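Local coordinates for Mlr6093 protein (Mesorhizobium loti, PDB 2QJ8) that is probably a zinc-dependent hydrolase of the aspartoacylase family, acting on ester bonds or on carbon-nitrogen bonds other than peptide bonds in linear amides, at residues 9-12 against 13-16; 86-89 against 90-93; 115-118 against 119-122; 159-162 against 163-167; 189-193 against 194-198. All blocks are in the same frame, centred on the assembly; numbering follows the deposited sequence. Where two conformers were deposited one is given.

Contact 1 (9-12 against 13-16)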
loop_
_atom_site.group_PDB
_atom_site.type_symbol
_atom_site.label_atom_id
_atom_site.label_comp_id
_atom_site.label_asym_id
_atom_site.label_seq_id
_atom_site.Cartn_x
_atom_site.Cartn_y
_atom_site.Cartn_z
ATOM N N THR A 9 33.201 8.071 1.706
ATOM C CA THR A 9 34.194 7.374 2.514
ATOM C C THR A 9 35.172 6.530 1.683
ATOM O O THR A 9 36.047 5.895 2.253
ATOM C CB THR A 9 33.520 6.502 3.540
ATOM O OG1 THR A 9 32.751 5.501 2.869
ATOM C CG2 THR A 9 32.646 7.355 4.443
ATOM N N PHE A 10 35.024 6.541 0.349
ATOM C CA PHE A 10 35.863 5.801 -0.555
ATOM C C PHE A 10 36.088 6.667 -1.803
ATOM O O PHE A 10 35.436 7.680 -1.998
ATOM C CB PHE A 10 35.192 4.466 -0.912
ATOM C CG PHE A 10 33.881 4.619 -1.691
ATOM C CD1 PHE A 10 32.708 4.921 -1.043
ATOM C CD2 PHE A 10 33.847 4.442 -3.070
ATOM C CE1 PHE A 10 31.526 5.048 -1.753
ATOM C CE2 PHE A 10 32.669 4.586 -3.782
ATOM C CZ PHE A 10 31.510 4.894 -3.123
ATOM N N ASP A 11 36.994 6.207 -2.652
ATOM C CA ASP A 11 37.371 6.873 -3.856
ATOM C C ASP A 11 36.588 6.302 -5.044
ATOM O O ASP A 11 36.681 5.109 -5.299
ATOM C CB ASP A 11 38.883 6.660 -4.036
ATOM C CG ASP A 11 39.441 7.319 -5.283
ATOM O OD1 ASP A 11 38.764 8.138 -5.944
ATOM O OD2 ASP A 11 40.598 7.010 -5.591
ATOM N N LEU A 12 35.828 7.156 -5.747
ATOM C CA LEU A 12 35.073 6.763 -6.967
ATOM C C LEU A 12 35.980 6.290 -8.107
ATOM O O LEU A 12 35.559 5.459 -8.911
ATOM C CB LEU A 12 34.182 7.905 -7.490
ATOM C CG LEU A 12 32.965 8.320 -6.676
ATOM C CD1 LEU A 12 32.350 9.667 -7.193
ATOM C CD2 LEU A 12 31.957 7.203 -6.678
ATOM N N ASP A 13 37.220 6.793 -8.147
ATOM C CA ASP A 13 38.198 6.420 -9.156
ATOM C C ASP A 13 38.843 5.070 -8.919
ATOM O O ASP A 13 39.648 4.657 -9.737
ATOM C CB ASP A 13 39.300 7.496 -9.287
ATOM C CG ASP A 13 38.770 8.836 -9.773
ATOM O OD1 ASP A 13 37.614 8.912 -10.240
ATOM O OD2 ASP A 13 39.520 9.830 -9.688
ATOM N N THR A 14 38.558 4.416 -7.796
ATOM C CA THR A 14 39.056 3.100 -7.531
ATOM C C THR A 14 38.503 2.135 -8.595
ATOM O O THR A 14 37.280 2.100 -8.804
ATOM C CB THR A 14 38.614 2.587 -6.144
ATOM O OG1 THR A 14 39.241 3.344 -5.122
ATOM C CG2 THR A 14 39.001 1.191 -5.945
ATOM N N PRO A 15 39.391 1.375 -9.285
ATOM C CA PRO A 15 38.886 0.426 -10.268
ATOM C C PRO A 15 38.059 -0.688 -9.645
ATOM O O PRO A 15 38.292 -1.076 -8.500
ATOM C CB PRO A 15 40.167 -0.113 -10.926
ATOM C CG PRO A 15 41.246 0.141 -9.966
ATOM C CD PRO A 15 40.870 1.364 -9.234
ATOM N N GLY A 16 37.098 -1.201 -10.398
ATOM C CA GLY A 16 36.201 -2.236 -9.906
ATOM C C GLY A 16 35.074 -1.793 -8.986
ATOM O O GLY A 16 34.616 -0.643 -9.019
#

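Contact 2 (86-89 against 90-93)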
loop_
_atom_site.group_PDB
_atom_site.type_symbol
_atom_site.label_atom_id
_atom_site.label_comp_id
_atom_site.label_asym_id
_atom_site.label_seq_id
_atom_site.Cartn_x
_atom_site.Cartn_y
_atom_site.Cartn_z
ATOM N N GLU A 86 18.728 3.871 -0.932
ATOM C CA GLU A 86 17.814 4.654 -0.097
ATOM C C GLU A 86 18.437 6.012 0.173
ATOM O O GLU A 86 19.228 6.155 1.108
ATOM C CB GLU A 86 17.533 3.991 1.269
ATOM C CG GLU A 86 16.911 2.616 1.241
ATOM C CD GLU A 86 17.900 1.479 1.276
ATOM O OE1 GLU A 86 18.804 1.469 2.158
ATOM O OE2 GLU A 86 17.744 0.539 0.466
ATOM N N ILE A 87 18.085 7.010 -0.631
ATOM C CA ILE A 87 18.584 8.359 -0.414
ATOM C C ILE A 87 17.920 9.036 0.797
ATOM O O ILE A 87 18.480 10.001 1.316
ATOM C CB ILE A 87 18.508 9.298 -1.682
ATOM C CG1 ILE A 87 17.051 9.607 -2.112
ATOM C CG2 ILE A 87 19.353 8.753 -2.781
ATOM C CD1 ILE A 87 16.886 10.559 -3.343
ATOM N N ASN A 88 16.752 8.555 1.261
ATOM C CA ASN A 88 16.068 9.162 2.415
ATOM C C ASN A 88 15.815 8.102 3.506
ATOM O O ASN A 88 14.656 7.708 3.738
ATOM C CB ASN A 88 14.762 9.846 1.963
ATOM C CG ASN A 88 14.193 10.811 3.000
ATOM O OD1 ASN A 88 14.553 10.774 4.167
ATOM N ND2 ASN A 88 13.259 11.640 2.573
ATOM N N PRO A 89 16.888 7.630 4.175
ATOM C CA PRO A 89 16.729 6.610 5.237
ATOM C C PRO A 89 15.832 6.995 6.365
ATOM O O PRO A 89 15.183 6.142 6.919
ATOM C CB PRO A 89 18.169 6.377 5.734
ATOM C CG PRO A 89 18.943 7.537 5.296
ATOM C CD PRO A 89 18.310 7.999 4.008
ATOM N N LEU A 90 15.807 8.276 6.731
ATOM C CA LEU A 90 14.908 8.737 7.759
ATOM C C LEU A 90 13.444 8.442 7.416
ATOM O O LEU A 90 12.730 7.901 8.247
ATOM C CB LEU A 90 15.098 10.226 7.983
ATOM C CG LEU A 90 16.366 10.687 8.665
ATOM C CD1 LEU A 90 16.396 12.201 8.623
ATOM C CD2 LEU A 90 16.396 10.191 10.108
ATOM N N ALA A 91 13.043 8.749 6.179
ATOM C CA ALA A 91 11.694 8.498 5.681
ATOM C C ALA A 91 11.399 7.001 5.578
ATOM O O ALA A 91 10.321 6.558 5.948
ATOM C CB ALA A 91 11.506 9.154 4.296
ATOM N N VAL A 92 12.348 6.238 5.055
ATOM C CA VAL A 92 12.190 4.767 4.940
ATOM C C VAL A 92 11.931 4.127 6.321
ATOM O O VAL A 92 10.991 3.312 6.506
ATOM C CB VAL A 92 13.409 4.124 4.247
ATOM C CG1 VAL A 92 13.317 2.557 4.295
ATOM C CG2 VAL A 92 13.515 4.575 2.820
ATOM N N GLN A 93 12.695 4.569 7.316
ATOM C CA GLN A 93 12.567 4.039 8.664
ATOM C C GLN A 93 11.345 4.546 9.422
ATOM O O GLN A 93 10.859 3.842 10.277
ATOM C CB GLN A 93 13.836 4.271 9.458
ATOM C CG GLN A 93 15.006 3.512 8.918
ATOM C CD GLN A 93 16.274 3.663 9.760
ATOM O OE1 GLN A 93 16.328 4.427 10.699
ATOM N NE2 GLN A 93 17.292 2.942 9.387
HETATM O O HOH W 1 16.990 10.774 5.251
#

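Contact 3 (115-118 against 119-122)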
loop_
_atom_site.group_PDB
_atom_site.type_symbol
_atom_site.label_atom_id
_atom_site.label_comp_id
_atom_site.label_asym_id
_atom_site.label_seq_id
_atom_site.Cartn_x
_atom_site.Cartn_y
_atom_site.Cartn_z
ATOM N N ASP A 115 24.116 24.282 4.878
ATOM C CA ASP A 115 23.689 24.774 6.184
ATOM C C ASP A 115 22.149 24.851 6.344
ATOM O O ASP A 115 21.659 25.609 7.175
ATOM C CB ASP A 115 24.362 26.119 6.471
ATOM C CG ASP A 115 24.050 27.197 5.425
ATOM O OD1 ASP A 115 23.514 26.877 4.328
ATOM O OD2 ASP A 115 24.400 28.369 5.694
ATOM N N GLY A 116 21.406 24.052 5.579
ATOM C CA GLY A 116 19.944 24.039 5.656
ATOM C C GLY A 116 19.495 22.901 6.544
ATOM O O GLY A 116 20.313 22.286 7.227
ATOM N N SER A 117 18.202 22.602 6.528
ATOM C CA SER A 117 17.640 21.487 7.296
ATOM C C SER A 117 18.136 20.114 6.745
ATOM O O SER A 117 18.763 20.059 5.688
ATOM C CB SER A 117 16.130 21.567 7.206
ATOM O OG SER A 117 15.787 21.376 5.855
ATOM N N VAL A 118 17.818 19.004 7.420
ATOM C CA VAL A 118 18.357 17.674 7.007
ATOM C C VAL A 118 18.111 17.332 5.531
ATOM O O VAL A 118 19.039 16.935 4.859
ATOM C CB VAL A 118 17.949 16.480 7.953
ATOM C CG1 VAL A 118 16.437 16.175 7.893
ATOM C CG2 VAL A 118 18.782 15.233 7.612
ATOM N N SER A 119 16.893 17.519 5.023
ATOM C CA SER A 119 16.592 17.244 3.597
ATOM C C SER A 119 17.490 18.028 2.632
ATOM O O SER A 119 17.983 17.478 1.639
ATOM C CB SER A 119 15.134 17.535 3.255
ATOM O OG SER A 119 14.285 16.877 4.169
ATOM N N GLU A 120 17.728 19.285 2.977
ATOM C CA GLU A 120 18.581 20.196 2.207
ATOM C C GLU A 120 20.057 19.794 2.238
ATOM O O GLU A 120 20.751 19.940 1.224
ATOM C CB GLU A 120 18.436 21.626 2.729
ATOM C CG GLU A 120 17.017 22.180 2.701
ATOM C CD GLU A 120 16.982 23.564 3.239
ATOM O OE1 GLU A 120 17.257 24.502 2.466
ATOM O OE2 GLU A 120 16.669 23.725 4.434
ATOM N N ARG A 121 20.539 19.301 3.394
ATOM C CA ARG A 121 21.922 18.792 3.499
ATOM C C ARG A 121 22.103 17.481 2.722
ATOM O O ARG A 121 23.170 17.262 2.135
ATOM C CB ARG A 121 22.379 18.621 4.958
ATOM C CG ARG A 121 22.320 19.915 5.778
ATOM C CD ARG A 121 23.105 19.834 7.106
ATOM N NE ARG A 121 22.634 18.768 7.990
ATOM C CZ ARG A 121 21.520 18.794 8.717
ATOM N NH1 ARG A 121 20.705 19.825 8.686
ATOM N NH2 ARG A 121 21.216 17.764 9.488
ATOM N N ILE A 122 21.081 16.613 2.714
ATOM C CA ILE A 122 21.139 15.375 1.921
ATOM C C ILE A 122 21.248 15.720 0.436
ATOM O O ILE A 122 22.106 15.169 -0.260
ATOM C CB ILE A 122 19.928 14.427 2.159
ATOM C CG1 ILE A 122 19.936 13.915 3.620
ATOM C CG2 ILE A 122 19.979 13.183 1.140
ATOM C CD1 ILE A 122 18.638 13.341 4.094
#

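Contact 4 (159-162 against 163-167)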
loop_
_atom_site.group_PDB
_atom_site.type_symbol
_atom_site.label_atom_id
_atom_site.label_comp_id
_atom_site.label_asym_id
_atom_site.label_seq_id
_atom_site.Cartn_x
_atom_site.Cartn_y
_atom_site.Cartn_z
ATOM N N ALA A 159 11.022 22.117 -23.661
ATOM C CA ALA A 159 11.211 22.932 -24.860
ATOM C C ALA A 159 12.444 22.588 -25.682
ATOM O O ALA A 159 12.433 22.841 -26.895
ATOM C CB ALA A 159 11.202 24.442 -24.506
ATOM N N ASP A 160 13.490 22.045 -25.047
ATOM C CA ASP A 160 14.715 21.647 -25.769
ATOM C C ASP A 160 14.432 20.317 -26.497
ATOM O O ASP A 160 14.396 19.245 -25.869
ATOM C CB ASP A 160 15.903 21.546 -24.836
ATOM C CG ASP A 160 17.187 21.420 -25.575
ATOM O OD1 ASP A 160 17.487 20.305 -26.019
ATOM O OD2 ASP A 160 17.891 22.446 -25.726
ATOM N N ILE A 161 14.274 20.416 -27.818
ATOM C CA ILE A 161 13.840 19.303 -28.678
ATOM C C ILE A 161 14.807 18.115 -28.671
ATOM O O ILE A 161 14.369 16.997 -28.491
ATOM C CB ILE A 161 13.568 19.757 -30.127
ATOM C CG1 ILE A 161 12.459 20.826 -30.183
ATOM C CG2 ILE A 161 13.150 18.561 -30.983
ATOM C CD1 ILE A 161 12.426 21.636 -31.498
ATOM N N ASP A 162 16.104 18.354 -28.857
ATOM C CA ASP A 162 17.096 17.261 -28.797
ATOM C C ASP A 162 17.135 16.554 -27.456
ATOM O O ASP A 162 17.183 15.332 -27.403
ATOM C CB ASP A 162 18.508 17.762 -29.107
ATOM C CG ASP A 162 18.686 18.147 -30.542
ATOM O OD1 ASP A 162 17.773 17.887 -31.368
ATOM O OD2 ASP A 162 19.752 18.718 -30.849
ATOM N N GLN A 163 17.115 17.316 -26.374
ATOM C CA GLN A 163 17.147 16.710 -25.053
ATOM C C GLN A 163 15.913 15.856 -24.822
ATOM O O GLN A 163 16.026 14.763 -24.256
ATOM C CB GLN A 163 17.269 17.781 -23.973
ATOM C CG GLN A 163 17.518 17.229 -22.593
ATOM C CD GLN A 163 17.589 18.287 -21.536
ATOM O OE1 GLN A 163 17.151 19.435 -21.729
ATOM N NE2 GLN A 163 18.127 17.905 -20.386
HETATM N N MSE A 164 14.749 16.360 -25.254
HETATM C CA MSE A 164 13.496 15.625 -25.093
HETATM C C MSE A 164 13.529 14.354 -25.928
HETATM O O MSE A 164 13.183 13.293 -25.424
HETATM C CB MSE A 164 12.275 16.479 -25.454
HETATM C CG MSE A 164 10.927 15.752 -25.290
HETATM SE SE MSE A 164 9.372 16.885 -25.521
HETATM C CE MSE A 164 9.783 17.729 -27.240
ATOM N N THR A 165 13.960 14.466 -27.171
ATOM C CA THR A 165 14.058 13.321 -28.083
ATOM C C THR A 165 15.009 12.232 -27.558
ATOM O O THR A 165 14.685 11.036 -27.596
ATOM C CB THR A 165 14.537 13.786 -29.469
ATOM O OG1 THR A 165 13.745 14.900 -29.892
ATOM C CG2 THR A 165 14.433 12.666 -30.496
ATOM N N LYS A 166 16.180 12.649 -27.091
ATOM C CA LYS A 166 17.147 11.723 -26.538
ATOM C C LYS A 166 16.587 11.001 -25.317
ATOM O O LYS A 166 16.663 9.776 -25.241
ATOM C CB LYS A 166 18.428 12.449 -26.145
ATOM C CG LYS A 166 19.568 11.559 -25.594
ATOM C CD LYS A 166 20.767 12.430 -25.283
ATOM C CE LYS A 166 21.926 11.650 -24.741
ATOM N NZ LYS A 166 23.039 12.595 -24.420
ATOM N N THR A 167 16.043 11.763 -24.369
ATOM C CA THR A 167 15.522 11.186 -23.131
ATOM C C THR A 167 14.341 10.251 -23.395
ATOM O O THR A 167 14.300 9.178 -22.816
ATOM C CB THR A 167 15.131 12.258 -22.091
ATOM O OG1 THR A 167 16.315 12.959 -21.669
ATOM C CG2 THR A 167 14.457 11.610 -20.877
#

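Contact 5 (189-193 against 194-198)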
loop_
_atom_site.group_PDB
_atom_site.type_symbol
_atom_site.label_atom_id
_atom_site.label_comp_id
_atom_site.label_asym_id
_atom_site.label_seq_id
_atom_site.Cartn_x
_atom_site.Cartn_y
_atom_site.Cartn_z
ATOM N N GLY A 189 13.073 21.219 -7.883
ATOM C CA GLY A 189 14.115 20.411 -7.331
ATOM C C GLY A 189 14.984 19.598 -8.276
ATOM O O GLY A 189 15.734 20.159 -9.075
HETATM N N MSE A 190 14.847 18.276 -8.199
HETATM C CA MSE A 190 15.703 17.356 -8.943
HETATM C C MSE A 190 15.526 17.465 -10.456
HETATM O O MSE A 190 16.503 17.466 -11.193
HETATM C CB MSE A 190 15.470 15.909 -8.477
HETATM C CG MSE A 190 16.611 14.965 -8.779
HETATM SE SE MSE A 190 16.431 13.178 -7.970
HETATM C CE MSE A 190 16.137 13.645 -6.101
ATOM N N PHE A 191 14.285 17.552 -10.911
ATOM C CA PHE A 191 14.024 17.651 -12.340
ATOM C C PHE A 191 14.665 18.910 -12.889
ATOM O O PHE A 191 15.462 18.837 -13.814
ATOM C CB PHE A 191 12.520 17.639 -12.638
ATOM C CG PHE A 191 12.200 17.627 -14.109
ATOM C CD1 PHE A 191 12.246 18.796 -14.871
ATOM C CD2 PHE A 191 11.873 16.431 -14.737
ATOM C CE1 PHE A 191 11.962 18.775 -16.224
ATOM C CE2 PHE A 191 11.590 16.403 -16.088
ATOM C CZ PHE A 191 11.631 17.577 -16.835
ATOM N N ASP A 192 14.319 20.060 -12.321
ATOM C CA ASP A 192 14.912 21.329 -12.756
ATOM C C ASP A 192 16.424 21.328 -12.704
ATOM O O ASP A 192 17.078 21.853 -13.589
ATOM C CB ASP A 192 14.418 22.492 -11.899
ATOM C CG ASP A 192 13.019 22.947 -12.260
ATOM O OD1 ASP A 192 12.410 22.407 -13.216
ATOM O OD2 ASP A 192 12.519 23.851 -11.559
ATOM N N THR A 193 16.975 20.718 -11.668
ATOM C CA THR A 193 18.429 20.647 -11.495
ATOM C C THR A 193 19.128 19.843 -12.583
ATOM O O THR A 193 20.002 20.350 -13.266
ATOM C CB THR A 193 18.779 20.077 -10.076
ATOM O OG1 THR A 193 18.396 21.059 -9.113
ATOM C CG2 THR A 193 20.274 19.826 -9.940
ATOM N N LEU A 194 18.675 18.621 -12.789
ATOM C CA LEU A 194 19.303 17.713 -13.741
ATOM C C LEU A 194 19.006 18.019 -15.189
ATOM O O LEU A 194 19.898 18.013 -16.036
ATOM C CB LEU A 194 18.907 16.271 -13.447
ATOM C CG LEU A 194 19.552 15.557 -12.258
ATOM C CD1 LEU A 194 19.795 16.475 -11.095
ATOM C CD2 LEU A 194 18.653 14.385 -11.900
ATOM N N VAL A 195 17.743 18.246 -15.466
ATOM C CA VAL A 195 17.278 18.547 -16.816
ATOM C C VAL A 195 17.608 19.966 -17.267
ATOM O O VAL A 195 18.358 20.155 -18.225
ATOM C CB VAL A 195 15.742 18.303 -16.946
ATOM C CG1 VAL A 195 15.214 18.674 -18.362
ATOM C CG2 VAL A 195 15.416 16.855 -16.579
ATOM N N HIS A 196 17.063 20.969 -16.598
ATOM C CA HIS A 196 17.221 22.326 -17.092
ATOM C C HIS A 196 18.575 22.944 -16.793
ATOM O O HIS A 196 19.216 23.490 -17.697
ATOM C CB HIS A 196 16.098 23.258 -16.608
ATOM C CG HIS A 196 14.731 22.848 -17.061
ATOM N ND1 HIS A 196 14.447 22.484 -18.360
ATOM C CD2 HIS A 196 13.564 22.760 -16.383
ATOM C CE1 HIS A 196 13.169 22.167 -18.456
ATOM N NE2 HIS A 196 12.609 22.328 -17.269
ATOM N N ARG A 197 19.007 22.873 -15.542
ATOM C CA ARG A 197 20.275 23.488 -15.155
ATOM C C ARG A 197 21.490 22.736 -15.727
ATOM O O ARG A 197 22.402 23.382 -16.233
ATOM C CB ARG A 197 20.345 23.626 -13.632
ATOM C CG ARG A 197 21.668 24.070 -13.022
ATOM C CD ARG A 197 21.895 25.510 -13.073
ATOM N NE ARG A 197 21.000 26.221 -12.162
ATOM C CZ ARG A 197 21.119 27.503 -11.820
ATOM N NH1 ARG A 197 22.122 28.266 -12.278
ATOM N NH2 ARG A 197 20.222 28.028 -10.989
ATOM N N GLN A 198 21.482 21.397 -15.660
ATOM C CA GLN A 198 22.628 20.567 -16.065
ATOM C C GLN A 198 22.555 19.910 -17.438
ATOM O O GLN A 198 23.563 19.407 -17.910
ATOM C CB GLN A 198 22.921 19.518 -14.994
ATOM C CG GLN A 198 23.331 20.154 -13.686
ATOM C CD GLN A 198 23.684 19.166 -12.624
ATOM O OE1 GLN A 198 23.857 17.963 -12.875
ATOM N NE2 GLN A 198 23.798 19.664 -11.417
#

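Contact 1 (9-12 against 13-16)
Asp11 meets both Asp13 and Thr14 at a tight reversal of the chain. Residues 11-14 form a type I beta turn. Asp11 O accepts from Thr14 N at 3.2 Å, and the donor stands above the carbonyl plane. The side chain of Asp11 leans forward over the turn. Its CB lies beside Thr14 OG1, 3.5 Å away. From CB the side chain goes on with CG anti to the backbone N (chi1 -180°), which brings the carboxylate over the start of Asp13. Asp11 OD1 accepts from Asp13 N at 3.0 Å, which makes an Asx turn inside the beta turn. The N-H comes from above the carboxylate plane. Asp11 OD1 also touches Asp13 CB at 3.4 Å. The other oxygen, Asp11 OD2, is more distant, 3.9 Å from Thr14 OG1.

The Thr14 hydroxyl adds a second bond to the turn. Thr14 OG1 donates to Asp11 O at 3.1 Å, on the same face of the carbonyl as Thr14 N. One oxygen is thus gripped twice by one residue. With a valine in place of Thr14, the Asp11 carbonyl would probably keep just the backbone donor of the turn, and the reversal would be held less firmly. The two carboxylates approach each other, with planes 58° apart. Their like charges are probably eased because Asp13 forms a salt bridge with Arg80.

This surface turn joins strand 7-8 to strand 16-24. Asn41, at the end of strand 33-42, donates to Leu12 O. The Leu12 side chain rests on Ser39 of that strand.

Contact 2 (86-89 against 90-93)
Asn88 and Ala91 meet through a capping hydrogen bond. Asn88 is the N-cap of helix 89-94. Its OD1 accepts from Ala91 N at 3.2 Å, and the donor stands above the amide plane. With chi1 at -164° the amide swings away from its own backbone N and over the first turn of the helix. A water extends the cap: it donates to Asn88 OD1 at 2.7 Å and accepts from Leu90 N at 3.1 Å. If Asn88 were replaced by an alanine, Ala91 N would probably lose its side-chain capping acceptor and the water one of its mates.

Backbone bonds take over next. Val92 N donates to Asn88 O at 3.0 Å, and Gln93 N donates to Pro89 O.

The remaining contacts are packing. Ala91 CB sits against the Asn88 amide, 3.4 Å from Asn88 CG. Val92 CG2 lies 4.2 Å from Glu86 CG. Beyond that, the Glu86 carboxylate turns to Arg66 in a salt bridge.

The amide nitrogen of Asn88 is held by Thr99 and by the carbonyl of Asn54. Leu90 packs on Val118 of helix 118-129. Val92 and Gln93 meet Tyr316 of the second subunit, so the helix lies at the dimer interface, just after strand 79-84.

Contact 3 (115-118 against 119-122)
The backbone passes from an extended Gly116 and Ser117 into helix 118-129, where Arg121 N donates to Ser117 O at 3.0 Å and Ile122 N to Val118 O. Ser117 is the N-cap, and the Glu120 part of a capping box is present. Ser117 N donates to Glu120 OE2 at 2.8 Å, from above the carboxylate plane. The hydroxyl of Ser117 makes no capping bond of its own; it turns to Asp102 outside the helix.

Glu120 reaches back with CG anti to its carbonyl carbon (chi1 -58°). Its carboxylate also has Lys104 as a salt-bridge partner, so its charge is probably balanced. Gly116 CA comes to 3.5 Å from Glu120 OE2. A CB at Gly116 would run into Glu120 CD, so the missing side chain gives the carboxylate its place.

Arg121 bends at chi3 (-59°) and curls back toward the N terminus of the helix. Val118 CA lies over one face of its guanidinium, toward the rim, and the two side chains cross at about a right angle. Asp29 forms a salt bridge with the same group, and Pro25 O accepts from Arg121 NE. On the apolar side Val118 CG2 meets Ile122 CD1 at 4.0 Å, and both residues pack on Leu33. Arg121 NH1 lies in the carbonyl plane of Gly116 and donates on a lone pair of Gly116 O at 2.9 Å, the oxygen being within 5° of the guanidinium plane.

Contact 4 (159-162 against 163-167)
Asp160 and Gln163 are joined at the start of helix 161-172. Gln163 N donates to Asp160 OD1 at 3.0 Å, and the carboxylate oxygen is met nearly along its C-O axis. A chi1 of -168° sets CG of Asp160 anti to the backbone N and carries the carboxylate to the first turn. Asp160 OD1 also rests 3.3 Å from Gln163 CB. The two side chains cross at about a right angle, with carboxylate and amide planes 85° apart.

The backbone carbonyl of Asp160 is used as well. It accepts from the N of Met164, a selenomethionine, at 3.0 Å, with the donor in the carbonyl plane. Asp160 is therefore an N-cap that serves two helix N-H groups, one through its side chain and one through its main chain. Its negative charge probably suits this end of the helix dipole. The helix leads from strand 152-155 to strand 178-182, which pair in parallel.

Ile161 O has two donors from one residue. Thr165 N reaches it at 2.9 Å, tilted from the carbonyl plane. Thr165 OG1 reaches it at 2.6 Å, a short bond, from above that plane. The Thr165 hydroxyl is thus folded back on its own helix. Ile161 CG2 lies alongside it, 3.9 Å from Thr165 OG1, and the two side chains point the same way. Asp162 O takes the next N-H, from Lys166 N at 2.9 Å. Gln163 O then accepts from Thr167 N. The Gln163 chain is extended beyond CG, and its NE2 donates to Lys200 O and probably to Val195 O.

Contact 5 (189-193 against 194-198)
Val195 lies over the ring of Phe191. Val195 CG2 sits 3.7 Å from the Phe191 ring centroid and only 6° off its normal, a CH-pi contact. The edge of Phe191 turns toward the face of His196 in an offset edge-to-face pair, with centroids 5.6 Å apart and planes at 72°. Phe191 CE1 comes 3.8 Å from His196 NE2. His196 also meets Asp192: its CD2 is 3.4 Å from Asp192 OD1, which lies at the edge of the imidazole. Met190 is a selenomethionine; its CG and Leu194 CD2 pack side by side at 3.8 Å.

The helix backbone carries these side chains. Helix 190-197 begins regularly, with Leu194 N donating to Met190 O. It then widens into a pi-type turn: Arg197 N donates to Asp192 O at 2.9 Å, five residues back, while the His196 N bond to that oxygen is weak. Gln198 N makes a weak bond to Thr193 O.

At the start of the helix Gly189 O takes both Thr193 N and Thr193 OG1, the hydroxyl at 2.8 Å from above the carbonyl plane. Further out, Phe202 of strand 201-208 packs against Met190, Phe191, Leu194 and Val195. The ring of His156 meets that of Phe191.

Overall arrangement
All five contacts are local and follow in series along the chain; none nests in or crosses another. Contact 1 closes the turn between strands 7-8 and 16-24 and stands apart, at least about 13 Å from the others by nearest atoms. Contacts 2 and 3 open two successive helices, 89-94 and 118-129, which touch through Leu90 and Val118 and through Ile87 and Ile122. Contact 4 opens helix 161-172, and contact 5 spans helix 190-197. Contact 5 is the bridge: in one of its two conformers Met190 packs on Ile87 of contact 2, and Val195 O probably accepts from Gln163 NE2 of contact 4. Contacts 2 and 4 lie on opposite sides of the chain's centre.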